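PDB 2OWA: arfgap-like finger domain containing protein from Cryptosporidium parvum Iowa II, which probably acts as a GTPase-activating protein for ADP-ribosylation factors, its ArfGap domain being built around a zinc finger. Local coordinates for residues V18-K21 against L22-N25. Residues are numbered along the deposited sequence; the frame is centred on the assembly and turned at random.
Sequences VSDK and LRDN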
# COMPACT_ATOMS: atom_id res chain seq x y z
N VAL A 18 -7.10 9.37 -12.61
CA VAL A 18 -8.45 9.68 -12.15
C VAL A 18 -8.51 11.10 -11.57
O VAL A 18 -7.47 11.65 -11.18
CB VAL A 18 -9.01 8.64 -11.15
CG1 VAL A 18 -8.97 7.24 -11.75
CG2 VAL A 18 -8.25 8.67 -9.78
N SER A 19 -9.71 11.68 -11.49
CA SER A 19 -9.90 13.02 -10.89
C SER A 19 -9.54 13.01 -9.41
O SER A 19 -9.56 11.97 -8.78
CB SER A 19 -11.35 13.48 -11.05
OG SER A 19 -12.25 12.50 -10.52
N ASP A 20 -9.22 14.18 -8.85
CA ASP A 20 -8.96 14.27 -7.41
C ASP A 20 -10.16 13.82 -6.59
O ASP A 20 -10.02 13.37 -5.47
CB ASP A 20 -8.59 15.71 -6.98
CG ASP A 20 -7.21 16.13 -7.48
OD1 ASP A 20 -6.38 15.25 -7.80
OD2 ASP A 20 -6.94 17.35 -7.53
N LYS A 21 -11.35 13.95 -7.17
CA LYS A 21 -12.59 13.73 -6.47
C LYS A 21 -12.92 12.23 -6.42
O LYS A 21 -13.31 11.70 -5.38
CB LYS A 21 -13.69 14.52 -7.19
CG LYS A 21 -15.13 14.16 -6.84
CD LYS A 21 -16.08 15.26 -7.31
CE LYS A 21 -17.52 14.76 -7.42
NZ LYS A 21 -17.69 13.96 -8.68
N LEU A 22 -12.78 11.55 -7.55
CA LEU A 22 -12.93 10.10 -7.59
C LEU A 22 -11.91 9.44 -6.64
O LEU A 22 -12.26 8.57 -5.86
CB LEU A 22 -12.78 9.58 -9.01
CG LEU A 22 -13.19 8.12 -9.21
CD1 LEU A 22 -13.72 7.93 -10.60
CD2 LEU A 22 -12.03 7.19 -8.97
N ARG A 23 -10.66 9.88 -6.72
CA ARG A 23 -9.61 9.48 -5.80
C ARG A 23 -10.03 9.67 -4.34
O ARG A 23 -9.92 8.76 -3.51
CB ARG A 23 -8.37 10.31 -6.11
CG ARG A 23 -7.09 9.67 -5.73
CD ARG A 23 -6.46 10.27 -4.51
NE ARG A 23 -6.02 11.65 -4.70
CZ ARG A 23 -6.57 12.68 -4.09
NH1 ARG A 23 -7.55 12.45 -3.26
NH2 ARG A 23 -6.13 13.93 -4.29
N ASP A 24 -10.51 10.87 -4.03
CA ASP A 24 -10.95 11.19 -2.67
C ASP A 24 -12.04 10.26 -2.17
O ASP A 24 -11.92 9.73 -1.08
CB ASP A 24 -11.45 12.63 -2.59
CG ASP A 24 -10.33 13.65 -2.54
OD1 ASP A 24 -9.16 13.25 -2.41
OD2 ASP A 24 -10.63 14.87 -2.58
N ASN A 25 -13.10 10.10 -2.97
CA ASN A 25 -14.19 9.21 -2.63
C ASN A 25 -13.73 7.76 -2.47
O ASN A 25 -14.21 7.05 -1.55
CB ASN A 25 -15.29 9.29 -3.71
CG ASN A 25 -15.99 10.65 -3.72
OD1 ASN A 25 -15.75 11.49 -2.82
ND2 ASN A 25 -16.85 10.87 -4.71
O HOH W 1 -5.57 13.03 -7.17
O HOH W 2 -14.86 13.60 -3.73
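The N-cap and first turn of helix 20-32 bring S19 against L22 and R23. S19 OG accepts the backbone N-H of L22 at 3.2 Å with an N-H...O angle of 162°, a capping bond from the N-cap residue to the third residue of the helix; chi1 of 54° sets OG between its own backbone N and carbonyl carbon, turned toward that N-H. Three i to i+4 bonds follow: R23 N to S19 O at 3.1 Å, and D24 N to D20 O and N25 N to K21 O, both at 2.9 Å. K21 O also takes a hydrogen from a water that donates to N25 OD1.

Beside the cap, V18 CB meets L22 CD2 at 4.0 Å, the two side chains crossing near a right angle. In this ArfGap-family domain, both residues also touch L89, joining the helix start to helix 86-94.

R23, bent at chi2 and chi3, folds back so that its NH1 is 3.4 Å from D20 O, which sits above one guanidinium face, toward the rim. R23 NE donates to D82 O. The stronger partner of D20 OD1 is K83 NZ; R23 NH2, 3.8 Å from D20 OD1, makes a long salt bridge, the oxygen lying well out of the guanidinium plane, so charge alone and no directed N-H.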